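Local atomic coordinates of putative uncharacterized protein (Emericella nidulans, PDB entry 3PGB), a protein that probably oxidises primary amines, using a copper ion and a topaquinone cofactor formed from one of its own tyrosines. Residues T497-I508 with T708-F719. Sequence-based numbering, arbitrary orientation.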
loop_
_atom_site.group_PDB
_atom_site.type_symbol
_atom_site.label_atom_id
_atom_site.label_comp_id
_atom_site.label_asym_id
_atom_site.label_seq_id
_atom_site.Cartn_x
_atom_site.Cartn_y
_atom_site.Cartn_z
ATOM N N THR A 497 -10.563 -0.337 11.027
ATOM C CA THR A 497 -9.174 -0.041 10.712
ATOM C C THR A 497 -8.936 1.468 10.610
ATOM O O THR A 497 -9.641 2.174 9.889
ATOM C CB THR A 497 -8.751 -0.731 9.403
ATOM O OG1 THR A 497 -8.850 -2.159 9.561
ATOM C CG2 THR A 497 -7.326 -0.360 9.029
ATOM N N ILE A 498 -7.946 1.949 11.353
ATOM C CA ILE A 498 -7.511 3.341 11.308
ATOM C C ILE A 498 -6.249 3.373 10.486
ATOM O O ILE A 498 -5.361 2.554 10.708
ATOM C CB ILE A 498 -7.164 3.870 12.716
ATOM C CG1 ILE A 498 -8.391 3.809 13.640
ATOM C CG2 ILE A 498 -6.595 5.294 12.630
ATOM C CD1 ILE A 498 -8.052 3.605 15.101
ATOM N N GLY A 499 -6.153 4.306 9.545
ATOM C CA GLY A 499 -4.970 4.416 8.690
ATOM C C GLY A 499 -4.308 5.771 8.824
ATOM O O GLY A 499 -4.992 6.795 8.900
ATOM N N VAL A 500 -2.978 5.779 8.868
ATOM C CA VAL A 500 -2.210 7.020 8.818
ATOM C C VAL A 500 -1.286 6.963 7.605
ATOM O O VAL A 500 -0.461 6.062 7.498
ATOM C CB VAL A 500 -1.386 7.232 10.102
ATOM C CG1 VAL A 500 -0.722 8.609 10.090
ATOM C CG2 VAL A 500 -2.271 7.067 11.341
ATOM N N GLU A 501 -1.443 7.918 6.690
ATOM C CA GLU A 501 -0.672 7.954 5.447
ATOM C C GLU A 501 0.005 9.294 5.212
ATOM O O GLU A 501 -0.481 10.342 5.644
ATOM C CB GLU A 501 -1.584 7.711 4.248
ATOM C CG GLU A 501 -2.074 6.294 4.081
ATOM C CD GLU A 501 -3.031 6.162 2.907
ATOM O OE1 GLU A 501 -2.774 6.780 1.842
ATOM O OE2 GLU A 501 -4.045 5.446 3.052
ATOM N N VAL A 502 1.119 9.244 4.489
ATOM C CA VAL A 502 1.700 10.438 3.895
ATOM C C VAL A 502 2.071 10.154 2.447
ATOM O O VAL A 502 2.521 9.059 2.109
ATOM C CB VAL A 502 2.946 10.923 4.660
ATOM C CG1 VAL A 502 4.050 9.877 4.607
ATOM C CG2 VAL A 502 3.428 12.261 4.093
ATOM N N ARG A 503 1.845 11.140 1.590
ATOM C CA ARG A 503 2.414 11.124 0.259
ATOM C C ARG A 503 3.183 12.422 0.035
ATOM O O ARG A 503 2.901 13.441 0.672
ATOM C CB ARG A 503 1.333 10.929 -0.804
ATOM C CG ARG A 503 0.508 9.678 -0.633
ATOM C CD ARG A 503 -0.631 9.607 -1.637
ATOM N NE ARG A 503 -1.295 8.309 -1.588
ATOM C CZ ARG A 503 -0.972 7.248 -2.322
ATOM N NH1 ARG A 503 0.015 7.295 -3.211
ATOM N NH2 ARG A 503 -1.653 6.119 -2.166
ATOM N N ALA A 504 4.160 12.368 -0.865
ATOM C CA ALA A 504 5.012 13.512 -1.162
ATOM C C ALA A 504 4.904 13.897 -2.630
ATOM O O ALA A 504 4.765 13.042 -3.501
ATOM C CB ALA A 504 6.453 13.207 -0.812
ATOM N N SER A 505 4.951 15.200 -2.879
ATOM C CA SER A 505 5.056 15.746 -4.220
ATOM C C SER A 505 5.823 17.059 -4.113
ATOM O O SER A 505 6.538 17.270 -3.139
ATOM C CB SER A 505 3.669 15.958 -4.828
ATOM O OG SER A 505 3.771 16.321 -6.194
ATOM N N GLY A 506 5.676 17.934 -5.100
ATOM C CA GLY A 506 6.398 19.195 -5.119
ATOM C C GLY A 506 7.782 19.048 -5.729
ATOM O O GLY A 506 8.067 18.066 -6.417
ATOM N N TYR A 507 8.639 20.029 -5.466
ATOM C CA TYR A 507 9.969 20.091 -6.064
ATOM C C TYR A 507 10.987 19.380 -5.203
ATOM O O TYR A 507 10.978 19.507 -3.983
ATOM C CB TYR A 507 10.406 21.542 -6.247
ATOM C CG TYR A 507 9.807 22.200 -7.458
ATOM C CD1 TYR A 507 8.636 22.932 -7.367
ATOM C CD2 TYR A 507 10.410 22.086 -8.697
ATOM C CE1 TYR A 507 8.081 23.533 -8.477
ATOM C CE2 TYR A 507 9.867 22.688 -9.811
ATOM C CZ TYR A 507 8.697 23.408 -9.693
ATOM O OH TYR A 507 8.139 24.014 -10.793
ATOM N N ILE A 508 11.877 18.635 -5.841
ATOM C CA ILE A 508 12.975 18.023 -5.128
ATOM C C ILE A 508 14.025 19.097 -4.849
ATOM O O ILE A 508 14.107 20.092 -5.570
ATOM C CB ILE A 508 13.585 16.825 -5.908
ATOM C CG1 ILE A 508 14.323 17.283 -7.171
ATOM C CG2 ILE A 508 12.498 15.814 -6.253
ATOM C CD1 ILE A 508 15.072 16.152 -7.894
ATOM N N THR A 708 7.901 15.595 -8.035
ATOM C CA THR A 708 7.692 14.237 -7.570
ATOM C C THR A 708 6.193 13.977 -7.576
ATOM O O THR A 708 5.404 14.910 -7.440
ATOM C CB THR A 708 8.281 14.046 -6.160
ATOM O OG1 THR A 708 9.687 14.289 -6.217
ATOM C CG2 THR A 708 8.038 12.635 -5.621
ATOM N N VAL A 709 5.809 12.722 -7.755
ATOM C CA VAL A 709 4.401 12.351 -7.872
ATOM C C VAL A 709 3.925 11.573 -6.644
ATOM O O VAL A 709 4.675 10.769 -6.073
ATOM C CB VAL A 709 4.145 11.522 -9.155
ATOM C CG1 VAL A 709 4.575 12.312 -10.377
ATOM C CG2 VAL A 709 4.869 10.183 -9.100
ATOM N N PHE A 710 2.673 11.812 -6.257
ATOM C CA PHE A 710 2.084 11.188 -5.072
ATOM C C PHE A 710 1.863 9.679 -5.206
ATOM O O PHE A 710 1.751 8.979 -4.202
ATOM C CB PHE A 710 0.730 11.833 -4.746
ATOM C CG PHE A 710 0.824 13.197 -4.106
ATOM C CD1 PHE A 710 1.576 13.395 -2.955
ATOM C CD2 PHE A 710 0.109 14.273 -4.627
ATOM C CE1 PHE A 710 1.648 14.645 -2.356
ATOM C CE2 PHE A 710 0.169 15.527 -4.030
ATOM C CZ PHE A 710 0.940 15.715 -2.890
ATOM N N THR A 711 1.764 9.181 -6.434
ATOM C CA THR A 711 1.473 7.768 -6.655
ATOM C C THR A 711 2.502 6.865 -5.997
ATOM O O THR A 711 2.157 5.885 -5.353
ATOM C CB THR A 711 1.458 7.425 -8.155
ATOM O OG1 THR A 711 2.444 8.221 -8.826
ATOM C CG2 THR A 711 0.080 7.669 -8.758
ATOM N N THR A 712 3.770 7.201 -6.184
ATOM C CA THR A 712 4.868 6.350 -5.752
ATOM C C THR A 712 5.569 6.860 -4.493
ATOM O O THR A 712 6.129 6.064 -3.747
ATOM C CB THR A 712 5.884 6.181 -6.891
ATOM O OG1 THR A 712 6.170 7.457 -7.470
ATOM C CG2 THR A 712 5.312 5.271 -7.966
ATOM N N ALA A 713 5.544 8.170 -4.251
ATOM C CA ALA A 713 6.087 8.735 -3.013
ATOM C C ALA A 713 5.041 8.601 -1.903
ATOM O O ALA A 713 4.288 9.528 -1.623
ATOM C CB ALA A 713 6.488 10.186 -3.216
ATOM N N HIS A 714 5.012 7.436 -1.271
ATOM C CA HIS A 714 3.908 7.045 -0.404
ATOM C C HIS A 714 4.412 6.131 0.707
ATOM O O HIS A 714 5.319 5.328 0.505
ATOM C CB HIS A 714 2.835 6.350 -1.248
ATOM C CG HIS A 714 1.687 5.794 -0.465
ATOM N ND1 HIS A 714 1.054 6.498 0.535
ATOM C CD2 HIS A 714 1.023 4.620 -0.574
ATOM C CE1 HIS A 714 0.068 5.769 1.028
ATOM N NE2 HIS A 714 0.028 4.625 0.373
ATOM N N SER A 715 3.824 6.284 1.886
ATOM C CA SER A 715 4.210 5.526 3.060
ATOM C C SER A 715 3.032 5.542 4.029
ATOM O O SER A 715 2.382 6.576 4.201
ATOM C CB SER A 715 5.450 6.151 3.698
ATOM O OG SER A 715 5.875 5.428 4.834
ATOM N N GLY A 716 2.737 4.402 4.644
ATOM C CA GLY A 716 1.585 4.320 5.525
ATOM C C GLY A 716 1.622 3.173 6.507
ATOM O O GLY A 716 2.268 2.154 6.268
ATOM N N VAL A 717 0.926 3.371 7.625
ATOM C CA VAL A 717 0.691 2.331 8.625
ATOM C C VAL A 717 -0.809 2.217 8.852
ATOM O O VAL A 717 -1.564 3.112 8.494
ATOM C CB VAL A 717 1.389 2.632 9.975
ATOM C CG1 VAL A 717 2.887 2.402 9.868
ATOM C CG2 VAL A 717 1.087 4.049 10.446
ATOM N N ALA A 718 -1.232 1.106 9.437
ATOM C CA ALA A 718 -2.637 0.871 9.703
ATOM C C ALA A 718 -2.805 0.205 11.061
ATOM O O ALA A 718 -2.048 -0.693 11.415
ATOM C CB ALA A 718 -3.225 0.007 8.625
ATOM N N PHE A 719 -3.790 0.668 11.821
ATOM C CA PHE A 719 -4.129 0.063 13.101
ATOM C C PHE A 719 -5.432 -0.670 12.873
ATOM O O PHE A 719 -6.408 -0.062 12.445
ATOM C CB PHE A 719 -4.301 1.120 14.203
ATOM C CG PHE A 719 -3.282 2.222 14.167
ATOM C CD1 PHE A 719 -1.959 1.964 13.859
ATOM C CD2 PHE A 719 -3.642 3.525 14.487
ATOM C CE1 PHE A 719 -1.021 2.983 13.849
ATOM C CE2 PHE A 719 -2.705 4.548 14.480
ATOM C CZ PHE A 719 -1.394 4.277 14.157
#
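R503 lays its guanidinium flat on the imidazole of H714, centres 3.5 Å apart and planes only 7° from parallel. Its chain runs extended from CG to NE and brings NH1 to F710 O at 2.6 Å, within the guanidinium plane; a weak second bond goes to T711 O. Y454 of the second subunit adds a cation-pi contact. H714 has CG anti to its backbone N (chi1 175°), and from there ND1 gives a weak 3.3 Å bond to V502 O.

Backbone bonds pair strands 498-504 and 714-719 antiparallel in the copper amine oxidase enzyme domain, two each at I498/F719, V500/V717 and V502/S715; 486-492 flanks 498-504 on its other edge. A single bond from A504 N to A713 O, 2.9 Å, follows at the inverse gamma turn centred on A713.

The F719 ring takes apolar contacts from V500 CG2, 4.0 Å from its CE2, and from I498 CG2 at its CD2. Further along, S505 CB sits over the F710 ring face, a CH-pi contact, and S505 OG donates a very short hydrogen bond to T708 O (2.5 Å) besides bonding R458 N of the second subunit.

T708 touches the copper ligand H698, with OG1 bonded to D704. One end of the pairing thus borders the copper site, while R503, S505 and T711 meet the second subunit.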